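Local atomic coordinates of ABC transporter sugar binding protein (Xanthomonas axonopodis pv. citri, PDB entry 3UOR), a protein that probably binds maltose or a related sugar in the periplasm and passes it to an ABC transporter for uptake into the bacterium. Residues F229-Y234 against E389-G394; Y185-P190 against G237-V242; G222-L227 against S397-V402; N192-Q197 against I380-R385; L198-Q203 against A287-P292. All coordinates share one frame; numbering follows the deposited sequence.

In the fold
All five contacts lie in one region of the chain, where helix 221-235 is central to two of them. That helix serves interactions 1 and 3, meeting in turn helix 377-394 and helix 398-412; H398 joins the two by its hydrogen bond to D231. Helix 377-394 serves interaction 4 as well, and helix 195-202 is common to interactions 4 and 5. Interactions 1, 2 and 5 are buried, whereas 3 and 4 are partly buried. The chemistry follows the place: valine against aromatic rings in interaction 1, backbone bonds and proline packing in interaction 2, a salt bridge at the more exposed side of interaction 3, a phenylalanine on a helix in interaction 4, and a glutamine gripping a loop carbonyl in interaction 5.

Interaction 1. Residues F229-Y234 against E389-G394; sequences FYDNMY and ERVVRG
V392 touches Y234, D231 and Y230, and is the centre of this helix-to-helix contact. Its CG1 lies over one face of the Y234 ring, with CG1 to Y234 CG at 3.5 Å, while CG2 sits among D231 OD1, the Y234 ring and Y230 CE2, the last at 4.0 Å. A branched valine suits the site because its two methyls can serve several neighbours at once. CG1 stands anti to the backbone N (chi1 178°), which turns it to Y234. Beside it, V391 CG1 comes within 3.5 Å of D231 OD2, a van der Waals contact of a methyl with the carboxylate.

Segments 229-234 and 389-394, on helices 221-235 and 377-394, run roughly parallel, 28° apart with axes 9.6 Å from each other, a side-by-side packing of the helical lobe of a solute-binding protein.

What positions the first shell is largely polar. A water bridges D231 OD2, 2.8 Å away, and the carbonyl V391 O. The same carboxylate oxygen accepts from H398 NE2, and its mate OD1 from Q235 NE2, so a buried acid is well supplied with donors. The Y234 hydroxyl is hydrogen-bonded to M189 O, which probably helps fix the ring's position, with one face toward V392, and Y234 CE2 in turn lies over the rim of the Y230 ring.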
# COMPACT_ATOMS: atom_id res chain seq x y z
N PHE A 229 3.19 -15.50 13.78
CA PHE A 229 3.64 -14.24 14.39
C PHE A 229 2.44 -13.31 14.64
O PHE A 229 2.28 -12.75 15.72
CB PHE A 229 4.67 -13.56 13.47
CG PHE A 229 5.24 -12.28 14.01
CD1 PHE A 229 5.98 -12.26 15.19
CD2 PHE A 229 5.07 -11.09 13.31
CE1 PHE A 229 6.52 -11.08 15.68
CE2 PHE A 229 5.60 -9.90 13.78
CZ PHE A 229 6.34 -9.89 14.97
N TYR A 230 1.59 -13.16 13.63
CA TYR A 230 0.40 -12.32 13.72
C TYR A 230 -0.62 -12.83 14.77
O TYR A 230 -1.07 -12.07 15.64
CB TYR A 230 -0.24 -12.25 12.32
CG TYR A 230 -1.55 -11.51 12.22
CD1 TYR A 230 -1.59 -10.13 12.07
CD2 TYR A 230 -2.77 -12.21 12.21
CE1 TYR A 230 -2.80 -9.45 11.93
CE2 TYR A 230 -3.98 -11.54 12.08
CZ TYR A 230 -3.99 -10.16 11.93
OH TYR A 230 -5.17 -9.47 11.79
N ASP A 231 -0.98 -14.10 14.71
CA ASP A 231 -1.93 -14.66 15.68
C ASP A 231 -1.39 -14.54 17.11
O ASP A 231 -2.12 -14.17 18.05
CB ASP A 231 -2.20 -16.12 15.35
CG ASP A 231 -3.26 -16.75 16.25
OD1 ASP A 231 -4.20 -16.04 16.67
OD2 ASP A 231 -3.15 -17.96 16.51
N ASN A 232 -0.10 -14.81 17.29
CA ASN A 232 0.50 -14.77 18.62
C ASN A 232 0.26 -13.45 19.35
O ASN A 232 0.09 -13.44 20.56
CB ASN A 232 2.00 -15.06 18.55
CG ASN A 232 2.63 -15.17 19.92
OD1 ASN A 232 2.29 -16.06 20.70
ND2 ASN A 232 3.56 -14.28 20.22
N MET A 233 0.27 -12.33 18.63
CA MET A 233 0.10 -11.02 19.26
C MET A 233 -1.27 -10.89 19.93
O MET A 233 -1.39 -10.26 20.97
CB MET A 233 0.26 -9.88 18.25
CG MET A 233 1.66 -9.81 17.61
SD MET A 233 1.88 -8.26 16.69
CE MET A 233 2.93 -8.86 15.38
N TYR A 234 -2.32 -11.42 19.32
CA TYR A 234 -3.62 -11.38 19.98
C TYR A 234 -3.68 -12.35 21.14
O TYR A 234 -4.23 -12.02 22.18
CB TYR A 234 -4.76 -11.68 19.01
CG TYR A 234 -4.79 -10.76 17.83
CD1 TYR A 234 -5.60 -9.62 17.82
CD2 TYR A 234 -4.00 -11.00 16.72
CE1 TYR A 234 -5.62 -8.78 16.71
CE2 TYR A 234 -4.01 -10.17 15.62
CZ TYR A 234 -4.81 -9.07 15.62
OH TYR A 234 -4.81 -8.28 14.50
N GLU A 389 -9.08 -13.97 10.84
CA GLU A 389 -9.92 -13.50 11.93
C GLU A 389 -10.55 -14.70 12.65
O GLU A 389 -10.78 -14.65 13.86
CB GLU A 389 -11.00 -12.58 11.40
CG GLU A 389 -11.94 -12.05 12.45
CD GLU A 389 -12.97 -11.11 11.86
OE1 GLU A 389 -13.28 -11.25 10.66
OE2 GLU A 389 -13.47 -10.24 12.59
N ARG A 390 -10.78 -15.78 11.92
CA ARG A 390 -11.34 -16.98 12.54
C ARG A 390 -10.29 -17.65 13.42
O ARG A 390 -10.60 -18.16 14.49
CB ARG A 390 -11.81 -17.96 11.47
CG ARG A 390 -13.03 -18.75 11.86
CD ARG A 390 -13.87 -19.01 10.61
NE ARG A 390 -13.07 -19.70 9.61
CZ ARG A 390 -13.16 -19.50 8.30
NH1 ARG A 390 -14.01 -18.60 7.82
NH2 ARG A 390 -12.38 -20.19 7.48
N VAL A 391 -9.06 -17.67 12.94
CA VAL A 391 -7.94 -18.17 13.72
C VAL A 391 -7.81 -17.37 15.00
O VAL A 391 -7.71 -17.95 16.09
CB VAL A 391 -6.64 -18.10 12.92
CG1 VAL A 391 -5.43 -18.21 13.86
CG2 VAL A 391 -6.63 -19.17 11.86
N VAL A 392 -7.82 -16.04 14.89
CA VAL A 392 -7.67 -15.18 16.07
C VAL A 392 -8.85 -15.28 17.05
O VAL A 392 -8.66 -15.43 18.25
CB VAL A 392 -7.48 -13.71 15.70
CG1 VAL A 392 -7.38 -12.88 16.96
CG2 VAL A 392 -6.22 -13.52 14.81
N ARG A 393 -10.07 -15.17 16.54
CA ARG A 393 -11.23 -15.13 17.40
C ARG A 393 -11.70 -16.53 17.79
O ARG A 393 -11.92 -16.79 18.95
CB ARG A 393 -12.38 -14.37 16.73
CG ARG A 393 -12.07 -12.90 16.45
CD ARG A 393 -13.36 -12.13 16.11
NE ARG A 393 -13.40 -10.86 16.84
CZ ARG A 393 -13.50 -9.68 16.26
NH1 ARG A 393 -13.58 -9.60 14.94
NH2 ARG A 393 -13.52 -8.57 16.98
N GLY A 394 -11.82 -17.43 16.82
CA GLY A 394 -12.40 -18.74 17.08
C GLY A 394 -11.37 -19.78 17.48
O GLY A 394 -11.72 -20.88 17.84
O HOH W 1 -5.62 -18.93 17.41

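Interaction 2. Residues Y185-P190 against G237-V242; sequences YAILMP and GWAPKV
P240 lies flat on the ring of Y185 in a CH-pi contact: its CB stands 3.7 Å from the ring centroid, 3° off the normal. The two side chains cross at a slant, so that CD also reaches Y185 CG at 3.5 Å. A rigid proline suits this place, since its broad apolar face matches an aromatic one. Beyond it, L188 CD1 touches both P240 CG and V242 CG2, each at 4.0 Å, and I187 CG2 meets A239 CB, where a small methyl fits close against the backbone.

The segment 185-190 includes the short strand 187-188, which pairs in parallel with strand 259-264 of the main sheet. Residues 237-242 are the loop that leaves helix 221-235. G237 closes that helix in a Schellman motif, and its positive phi (83°) calls for glycine. The contact therefore ties the exit of a helix to an edge of the sheet.

Further out the bonding is polar. W238 O takes two backbone donors: A186 N at 2.8 Å, lying in the carbonyl plane, and I187 N, which comes straighter (162° at the hydrogen) but from above that plane. A239 CA makes a CA-H...O contact with I187 O at 3.2 Å. At the outer edge a water joins the Y185 hydroxyl to K241 N, and K177 makes a cation-pi contact with the tyrosine ring.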
# COMPACT_ATOMS: atom_id res chain seq x y z
N TYR A 185 -3.15 -2.23 25.79
CA TYR A 185 -2.50 -3.10 24.83
C TYR A 185 -1.22 -2.50 24.28
O TYR A 185 -0.99 -1.31 24.40
CB TYR A 185 -3.47 -3.44 23.71
CG TYR A 185 -4.66 -4.22 24.22
CD1 TYR A 185 -4.65 -5.61 24.24
CD2 TYR A 185 -5.79 -3.56 24.70
CE1 TYR A 185 -5.73 -6.33 24.72
CE2 TYR A 185 -6.89 -4.28 25.19
CZ TYR A 185 -6.85 -5.67 25.20
OH TYR A 185 -7.92 -6.40 25.68
N ALA A 186 -0.39 -3.35 23.68
CA ALA A 186 0.83 -2.88 23.06
C ALA A 186 0.56 -2.31 21.65
O ALA A 186 1.08 -1.26 21.30
CB ALA A 186 1.87 -3.99 23.00
N ILE A 187 -0.29 -2.98 20.87
CA ILE A 187 -0.46 -2.61 19.47
C ILE A 187 -1.90 -2.82 18.99
O ILE A 187 -2.56 -3.78 19.39
CB ILE A 187 0.48 -3.43 18.56
CG1 ILE A 187 0.42 -2.94 17.11
CG2 ILE A 187 0.12 -4.90 18.62
CD1 ILE A 187 1.51 -3.59 16.24
N LEU A 188 -2.36 -1.92 18.13
CA LEU A 188 -3.66 -2.05 17.49
C LEU A 188 -3.53 -2.46 16.01
O LEU A 188 -2.91 -1.75 15.21
CB LEU A 188 -4.43 -0.72 17.58
CG LEU A 188 -5.71 -0.72 16.75
CD1 LEU A 188 -6.71 -1.70 17.33
CD2 LEU A 188 -6.32 0.68 16.67
N MET A 189 -4.12 -3.60 15.68
CA MET A 189 -4.20 -4.12 14.33
C MET A 189 -5.63 -4.65 14.15
O MET A 189 -5.91 -5.80 14.50
CB MET A 189 -3.24 -5.30 14.13
CG MET A 189 -1.77 -5.00 14.39
SD MET A 189 -0.69 -6.39 13.94
CE MET A 189 -1.20 -7.62 15.17
N PRO A 190 -6.53 -3.81 13.62
CA PRO A 190 -7.94 -4.22 13.50
C PRO A 190 -8.10 -5.49 12.68
O PRO A 190 -7.56 -5.57 11.59
CB PRO A 190 -8.59 -3.03 12.80
CG PRO A 190 -7.67 -1.87 13.05
CD PRO A 190 -6.29 -2.46 13.09
N GLY A 237 -2.23 -11.19 24.27
CA GLY A 237 -2.87 -10.01 24.80
C GLY A 237 -2.11 -8.74 24.44
O GLY A 237 -2.32 -7.70 25.07
N TRP A 238 -1.22 -8.82 23.45
CA TRP A 238 -0.46 -7.63 23.03
C TRP A 238 -1.34 -6.75 22.15
O TRP A 238 -1.31 -5.52 22.26
CB TRP A 238 0.83 -8.01 22.29
CG TRP A 238 1.77 -8.81 23.12
CD1 TRP A 238 1.86 -8.82 24.48
CD2 TRP A 238 2.76 -9.73 22.65
NE1 TRP A 238 2.85 -9.68 24.89
CE2 TRP A 238 3.42 -10.26 23.78
CE3 TRP A 238 3.17 -10.15 21.38
CZ2 TRP A 238 4.45 -11.20 23.68
CZ3 TRP A 238 4.19 -11.10 21.28
CH2 TRP A 238 4.81 -11.61 22.42
N ALA A 239 -2.14 -7.40 21.31
CA ALA A 239 -3.08 -6.73 20.43
C ALA A 239 -4.51 -7.12 20.80
O ALA A 239 -4.80 -8.31 20.89
CB ALA A 239 -2.82 -7.13 19.02
N PRO A 240 -5.40 -6.13 20.95
CA PRO A 240 -6.81 -6.41 21.27
C PRO A 240 -7.51 -7.12 20.12
O PRO A 240 -7.20 -6.90 18.94
CB PRO A 240 -7.42 -5.01 21.45
CG PRO A 240 -6.54 -4.11 20.58
CD PRO A 240 -5.15 -4.69 20.74
N LYS A 241 -8.47 -7.98 20.47
CA LYS A 241 -9.22 -8.72 19.47
C LYS A 241 -10.43 -7.91 19.01
O LYS A 241 -11.56 -8.20 19.39
CB LYS A 241 -9.65 -10.08 20.04
CG LYS A 241 -8.47 -11.02 20.28
CD LYS A 241 -8.93 -12.35 20.82
CE LYS A 241 -7.73 -13.26 21.06
NZ LYS A 241 -8.10 -14.57 21.68
N VAL A 242 -10.18 -6.88 18.20
CA VAL A 242 -11.25 -5.99 17.77
C VAL A 242 -11.19 -5.69 16.29
O VAL A 242 -10.13 -5.82 15.67
CB VAL A 242 -11.20 -4.65 18.53
CG1 VAL A 242 -11.53 -4.86 20.01
CG2 VAL A 242 -9.84 -4.02 18.40
O HOH W 2 -9.33 -8.01 23.26

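Interaction 3. Residues G222-L227 against S397-V402; sequences GFRKAL and SHDAAV
V402 fills the hollow between F223, R224 and L227. CG1 lies between F223 and L227: it meets the edge of the F223 ring, 3.9 Å from CD2, and touches L227 CD2. CG2 goes to R224, over the middle of one face of the guanidinium, 3.6 Å from CZ. With CG1 anti to the carbonyl carbon (chi1 -57°), CG2 is left between the backbone N and that carbon, facing the flat cation. The opposing bump is L227, whose CG rests over the face of the H398 ring, 4.2 Å from the centroid, while CD2 also touches A401 CB; the short methyl of A401 lets the leucine approach the helix surface.

Segments 222-227 and 398-402, on helices 221-235 and 398-412, cross steeply, at 126° with axes 10.9 Å apart, and the contact is carried by a few side chains from each. S397 is the N-cap of the second helix, its OG accepting from A400 N.

At the more exposed side, the extended R224 chain carries NH1 to D399 OD2, 2.7 Å away, in a salt bridge. D399 OD2 meets NH1 close to the guanidinium plane, with the carboxylate turned 77° from it. R224 NE is held by R219 O. H398 ND1 shares a water with R224 O, and its NE2 bonds to D231.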
# COMPACT_ATOMS: atom_id res chain seq x y z
N GLY A 222 6.35 -19.80 4.62
CA GLY A 222 6.33 -18.37 4.86
C GLY A 222 5.01 -17.91 5.43
O GLY A 222 4.96 -17.24 6.48
N PHE A 223 3.91 -18.27 4.77
CA PHE A 223 2.63 -17.84 5.31
C PHE A 223 2.37 -18.41 6.71
O PHE A 223 1.88 -17.70 7.60
CB PHE A 223 1.44 -18.08 4.39
CG PHE A 223 0.18 -17.46 4.93
CD1 PHE A 223 0.02 -16.08 4.92
CD2 PHE A 223 -0.81 -18.24 5.52
CE1 PHE A 223 -1.12 -15.49 5.45
CE2 PHE A 223 -1.96 -17.66 6.04
CZ PHE A 223 -2.11 -16.28 6.03
N ARG A 224 2.74 -19.67 6.92
CA ARG A 224 2.60 -20.27 8.25
C ARG A 224 3.38 -19.49 9.31
O ARG A 224 2.93 -19.37 10.45
CB ARG A 224 3.05 -21.72 8.25
CG ARG A 224 2.12 -22.65 7.48
CD ARG A 224 2.71 -24.05 7.52
NE ARG A 224 1.98 -25.05 6.73
CZ ARG A 224 1.04 -25.85 7.22
NH1 ARG A 224 0.68 -25.74 8.49
NH2 ARG A 224 0.46 -26.75 6.46
N LYS A 225 4.55 -18.98 8.94
CA LYS A 225 5.38 -18.24 9.91
C LYS A 225 4.69 -16.88 10.19
O LYS A 225 4.56 -16.46 11.34
CB LYS A 225 6.80 -18.04 9.35
CG LYS A 225 7.87 -17.63 10.37
CD LYS A 225 9.15 -17.18 9.65
CE LYS A 225 10.41 -17.16 10.53
NZ LYS A 225 10.39 -16.19 11.64
N ALA A 226 4.20 -16.25 9.14
CA ALA A 226 3.51 -14.96 9.26
C ALA A 226 2.20 -15.07 10.05
O ALA A 226 1.91 -14.27 10.96
CB ALA A 226 3.24 -14.36 7.85
N LEU A 227 1.40 -16.07 9.71
CA LEU A 227 0.21 -16.39 10.50
C LEU A 227 0.56 -16.60 11.97
O LEU A 227 -0.10 -16.08 12.87
CB LEU A 227 -0.53 -17.63 9.96
CG LEU A 227 -1.83 -17.98 10.71
CD1 LEU A 227 -2.79 -16.76 10.64
CD2 LEU A 227 -2.48 -19.22 10.09
N SER A 397 -7.42 -23.87 14.10
CA SER A 397 -6.00 -24.24 14.06
C SER A 397 -5.30 -23.68 12.82
O SER A 397 -5.94 -23.42 11.79
CB SER A 397 -5.84 -25.76 14.06
OG SER A 397 -6.19 -26.27 12.79
N HIS A 398 -3.98 -23.54 12.90
CA HIS A 398 -3.23 -22.95 11.81
C HIS A 398 -3.17 -23.93 10.66
O HIS A 398 -3.28 -23.53 9.50
CB HIS A 398 -1.83 -22.52 12.28
CG HIS A 398 -1.86 -21.40 13.27
ND1 HIS A 398 -0.73 -20.71 13.65
CD2 HIS A 398 -2.88 -20.84 13.96
CE1 HIS A 398 -1.05 -19.78 14.54
NE2 HIS A 398 -2.35 -19.84 14.74
N ASP A 399 -3.02 -25.22 10.97
CA ASP A 399 -3.08 -26.26 9.95
C ASP A 399 -4.39 -26.19 9.18
O ASP A 399 -4.37 -26.24 7.95
CB ASP A 399 -2.94 -27.67 10.56
CG ASP A 399 -1.49 -28.06 10.83
OD1 ASP A 399 -1.26 -28.99 11.63
OD2 ASP A 399 -0.58 -27.43 10.24
N ALA A 400 -5.51 -26.12 9.90
CA ALA A 400 -6.84 -26.09 9.29
C ALA A 400 -6.97 -24.81 8.48
O ALA A 400 -7.48 -24.82 7.37
CB ALA A 400 -7.97 -26.16 10.36
N ALA A 401 -6.54 -23.70 9.08
CA ALA A 401 -6.65 -22.38 8.45
C ALA A 401 -5.99 -22.40 7.08
O ALA A 401 -6.64 -22.09 6.08
CB ALA A 401 -6.00 -21.32 9.32
N VAL A 402 -4.72 -22.77 7.01
CA VAL A 402 -3.98 -22.64 5.75
C VAL A 402 -4.45 -23.66 4.69
O VAL A 402 -4.45 -23.39 3.49
CB VAL A 402 -2.44 -22.71 5.97
CG1 VAL A 402 -2.00 -21.61 6.96
CG2 VAL A 402 -2.04 -24.08 6.52
O HOH W 3 1.11 -21.13 11.63

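Interaction 4. Residues N192-Q197 against I380-R385; sequences NEFEQQ and IVQEMR
F194 and R385 lie closest along the two backbones, with CA atoms 5.3 Å apart, where the loop leading into helix 195-202 presses on the first half of helix 377-394. The arrangement is loop-on-helix packing within the alpha/beta lobe of a solute-binding protein. Residues 192-194 are non-helical, whereas 380-385 is regular helix, with M384 N and R385 N bonded to the carbonyls of I380 and V381.

F194 and R385 carry the largest shares of the contact, and R385 CB packs on F194 CB at 3.9 Å. The phenylalanine CG lies between the backbone N and the carbonyl carbon (chi1 68°), which directs the ring over V381, and a flat, apolar ring suits a valine methyl. V381 CG2 stands over the ring centre, 3.8 Å from the centroid, in a CH-pi contact, while E195 CD covers the opposite face from F194's own segment. Next to the ring, the Q382 amide is turned 86° from it, with NE2 3.9 Å from F194 CD2. M384 is bent at its last torsion (chi3 78°), and this brings the flexible methyl CE to F194 CB at 3.9 Å.

Behind the loop, Q196 NE2 donates to E193 OE1 at 2.9 Å, nearly along the C-O axis of the carboxylate.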
# COMPACT_ATOMS: atom_id res chain seq x y z
N ASN A 192 -10.42 -6.68 10.93
CA ASN A 192 -11.13 -6.56 9.66
C ASN A 192 -10.22 -6.09 8.51
O ASN A 192 -10.65 -6.04 7.36
CB ASN A 192 -12.29 -5.57 9.79
CG ASN A 192 -11.82 -4.19 10.23
OD1 ASN A 192 -11.39 -4.01 11.37
ND2 ASN A 192 -11.89 -3.23 9.32
N GLU A 193 -8.98 -5.72 8.83
CA GLU A 193 -8.04 -5.25 7.81
C GLU A 193 -7.08 -6.38 7.46
O GLU A 193 -6.70 -7.16 8.32
CB GLU A 193 -7.28 -4.01 8.31
CG GLU A 193 -8.23 -2.87 8.70
CD GLU A 193 -7.53 -1.66 9.31
OE1 GLU A 193 -6.31 -1.71 9.59
OE2 GLU A 193 -8.23 -0.64 9.51
N PHE A 194 -6.71 -6.47 6.19
CA PHE A 194 -5.78 -7.51 5.76
C PHE A 194 -4.31 -7.05 5.65
O PHE A 194 -3.41 -7.88 5.51
CB PHE A 194 -6.24 -8.06 4.41
CG PHE A 194 -6.12 -7.07 3.26
CD1 PHE A 194 -4.91 -6.88 2.62
CD2 PHE A 194 -7.22 -6.34 2.83
CE1 PHE A 194 -4.79 -5.98 1.57
CE2 PHE A 194 -7.12 -5.45 1.77
CZ PHE A 194 -5.90 -5.26 1.13
N GLU A 195 -4.06 -5.74 5.69
CA GLU A 195 -2.73 -5.22 5.36
C GLU A 195 -1.64 -5.64 6.34
O GLU A 195 -0.48 -5.84 5.95
CB GLU A 195 -2.76 -3.68 5.18
CG GLU A 195 -3.46 -3.21 3.90
CD GLU A 195 -4.98 -3.06 4.05
OE1 GLU A 195 -5.53 -3.49 5.08
OE2 GLU A 195 -5.62 -2.51 3.14
N GLN A 196 -2.01 -5.80 7.61
CA GLN A 196 -1.02 -6.19 8.61
C GLN A 196 -0.49 -7.62 8.37
O GLN A 196 0.72 -7.82 8.29
CB GLN A 196 -1.61 -6.07 10.02
CG GLN A 196 -2.04 -4.65 10.40
CD GLN A 196 -3.43 -4.33 9.93
OE1 GLN A 196 -4.03 -5.09 9.17
NE2 GLN A 196 -3.97 -3.21 10.39
N GLN A 197 -1.39 -8.60 8.24
CA GLN A 197 -1.00 -9.99 7.99
C GLN A 197 -0.23 -10.02 6.70
O GLN A 197 0.79 -10.70 6.58
CB GLN A 197 -2.22 -10.93 7.78
CG GLN A 197 -3.27 -10.84 8.84
CD GLN A 197 -4.29 -9.74 8.58
OE1 GLN A 197 -3.99 -8.53 8.73
NE2 GLN A 197 -5.53 -10.15 8.21
N ILE A 380 -8.47 -12.91 -3.26
CA ILE A 380 -7.61 -13.74 -2.46
C ILE A 380 -7.33 -13.16 -1.07
O ILE A 380 -7.46 -13.87 -0.06
CB ILE A 380 -6.32 -14.08 -3.23
CG1 ILE A 380 -6.67 -15.03 -4.38
CG2 ILE A 380 -5.27 -14.68 -2.31
CD1 ILE A 380 -5.60 -15.15 -5.46
N VAL A 381 -6.97 -11.88 -0.98
CA VAL A 381 -6.66 -11.33 0.34
C VAL A 381 -7.89 -11.19 1.20
O VAL A 381 -7.77 -11.24 2.41
CB VAL A 381 -5.85 -10.00 0.37
CG1 VAL A 381 -4.48 -10.20 -0.18
CG2 VAL A 381 -6.58 -8.90 -0.34
N GLN A 382 -9.06 -10.99 0.58
CA GLN A 382 -10.29 -11.03 1.35
C GLN A 382 -10.49 -12.40 2.01
O GLN A 382 -10.87 -12.47 3.17
CB GLN A 382 -11.52 -10.65 0.52
CG GLN A 382 -11.60 -9.14 0.17
CD GLN A 382 -11.26 -8.22 1.35
OE1 GLN A 382 -11.57 -8.51 2.51
NE2 GLN A 382 -10.61 -7.09 1.05
N GLU A 383 -10.26 -13.49 1.28
CA GLU A 383 -10.33 -14.82 1.90
C GLU A 383 -9.29 -14.94 3.02
O GLU A 383 -9.59 -15.43 4.10
CB GLU A 383 -10.10 -15.94 0.89
CG GLU A 383 -11.16 -16.02 -0.19
CD GLU A 383 -12.53 -16.36 0.38
OE1 GLU A 383 -12.59 -17.13 1.36
OE2 GLU A 383 -13.53 -15.84 -0.15
N MET A 384 -8.08 -14.45 2.77
CA MET A 384 -7.01 -14.61 3.74
C MET A 384 -7.46 -13.98 5.05
O MET A 384 -7.28 -14.54 6.11
CB MET A 384 -5.72 -13.93 3.29
CG MET A 384 -4.69 -13.76 4.42
SD MET A 384 -3.28 -12.80 3.87
CE MET A 384 -4.01 -11.17 3.96
N ARG A 385 -8.04 -12.80 4.96
CA ARG A 385 -8.40 -12.06 6.15
C ARG A 385 -9.57 -12.73 6.89
O ARG A 385 -9.63 -12.71 8.13
CB ARG A 385 -8.78 -10.65 5.75
CG ARG A 385 -9.23 -9.83 6.89
CD ARG A 385 -9.97 -8.62 6.41
NE ARG A 385 -11.31 -8.92 5.91
CZ ARG A 385 -12.28 -9.46 6.64
NH1 ARG A 385 -12.05 -9.83 7.90
NH2 ARG A 385 -13.47 -9.65 6.09

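Interaction 5. Residues L198-Q203 against A287-P292; sequences LSFALQ and APLPGP
Q203 runs from the end of helix 195-202 to the loop of residues 287-292, and its atoms can be followed in order. CB packs on the ring of P292, 3.9 Å from CD. From CG the chain is extended (chi2 175°), which carries the amide over the loop backbone. CD comes within 3.8 Å of G291 CA, where the bare glycine lets the amide lie close. OE1 meets the same CA at 3.4 Å and P292 CD at 3.5 Å, and it accepts from W166 NE1. NE2 donates to P290 O at 2.9 Å with an angle of 149° at the hydrogen; the donor stands above the carbonyl plane. NE2 also donates to A297 O.

In the fold, the end of helix 195-202 here packs on the connection between strands 284-287 and 303-307 of the main sheet. Around the amide lies an apolar wall. L289 CD2 presses on S199 CB at 3.4 Å, tighter than usual, and L289 CG meets F200 CE1 with the two side chains at about a right angle. S199 is short and can lie under the leucine, its hydroxyl turned to E195 O.

The amide thus uses both ends, donating to two loop carbonyls and accepting an indole N-H, and so satisfies polar atoms in a largely buried place without bringing a charge.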
# COMPACT_ATOMS: atom_id res chain seq x y z
N LEU A 198 -0.77 -9.32 5.71
CA LEU A 198 -0.12 -9.30 4.40
C LEU A 198 1.32 -8.76 4.50
O LEU A 198 2.25 -9.34 3.92
CB LEU A 198 -0.94 -8.51 3.38
CG LEU A 198 -0.28 -8.32 2.02
CD1 LEU A 198 -0.02 -9.68 1.39
CD2 LEU A 198 -1.17 -7.49 1.10
N SER A 199 1.51 -7.67 5.24
CA SER A 199 2.85 -7.07 5.40
C SER A 199 3.82 -8.13 5.93
O SER A 199 4.88 -8.33 5.36
CB SER A 199 2.83 -5.88 6.36
OG SER A 199 2.00 -4.85 5.84
N PHE A 200 3.43 -8.81 7.00
CA PHE A 200 4.30 -9.81 7.61
C PHE A 200 4.54 -11.01 6.70
O PHE A 200 5.60 -11.63 6.77
CB PHE A 200 3.76 -10.26 8.99
CG PHE A 200 3.75 -9.16 10.00
CD1 PHE A 200 4.92 -8.44 10.26
CD2 PHE A 200 2.59 -8.81 10.67
CE1 PHE A 200 4.94 -7.41 11.18
CE2 PHE A 200 2.60 -7.77 11.61
CZ PHE A 200 3.78 -7.07 11.86
N ALA A 201 3.57 -11.33 5.85
CA ALA A 201 3.72 -12.45 4.91
C ALA A 201 4.65 -12.07 3.76
O ALA A 201 5.44 -12.91 3.28
CB ALA A 201 2.35 -12.87 4.36
N LEU A 202 4.58 -10.81 3.34
CA LEU A 202 5.52 -10.30 2.33
C LEU A 202 6.98 -10.28 2.82
O LEU A 202 7.87 -10.20 2.00
CB LEU A 202 5.13 -8.90 1.86
CG LEU A 202 3.85 -8.86 1.06
CD1 LEU A 202 3.45 -7.41 0.79
CD2 LEU A 202 4.09 -9.60 -0.21
N GLN A 203 7.21 -10.35 4.13
CA GLN A 203 8.60 -10.38 4.64
C GLN A 203 9.27 -11.76 4.53
O GLN A 203 10.38 -11.92 5.00
CB GLN A 203 8.67 -9.88 6.09
CG GLN A 203 8.15 -8.46 6.27
CD GLN A 203 8.14 -8.06 7.70
OE1 GLN A 203 8.09 -8.92 8.60
NE2 GLN A 203 8.19 -6.76 7.95
N ALA A 287 7.97 4.34 12.72
CA ALA A 287 9.15 3.47 12.63
C ALA A 287 8.87 2.40 11.61
O ALA A 287 7.75 1.92 11.50
CB ALA A 287 9.48 2.82 14.01
N PRO A 288 9.89 2.00 10.86
CA PRO A 288 9.59 1.02 9.81
C PRO A 288 9.26 -0.33 10.43
O PRO A 288 9.53 -0.55 11.59
CB PRO A 288 10.88 0.99 8.97
CG PRO A 288 11.95 1.53 9.85
CD PRO A 288 11.30 2.40 10.90
N LEU A 289 8.66 -1.22 9.65
CA LEU A 289 8.12 -2.48 10.16
C LEU A 289 9.24 -3.47 10.53
O LEU A 289 10.09 -3.77 9.70
CB LEU A 289 7.23 -3.09 9.06
CG LEU A 289 5.97 -3.88 9.39
CD1 LEU A 289 5.08 -3.12 10.37
CD2 LEU A 289 5.22 -4.24 8.12
N PRO A 290 9.25 -3.97 11.77
CA PRO A 290 10.27 -5.00 12.04
C PRO A 290 10.08 -6.21 11.14
O PRO A 290 8.95 -6.52 10.75
CB PRO A 290 9.99 -5.38 13.50
CG PRO A 290 9.34 -4.15 14.08
CD PRO A 290 8.51 -3.58 12.99
N GLY A 291 11.17 -6.88 10.79
CA GLY A 291 11.09 -8.12 10.04
C GLY A 291 11.75 -9.25 10.82
O GLY A 291 12.29 -9.02 11.91
N PRO A 292 11.72 -10.48 10.28
CA PRO A 292 12.28 -11.65 10.98
C PRO A 292 13.74 -11.49 11.42
O PRO A 292 14.10 -11.90 12.53
CB PRO A 292 12.16 -12.76 9.93
CG PRO A 292 10.96 -12.35 9.10
CD PRO A 292 10.94 -10.86 9.08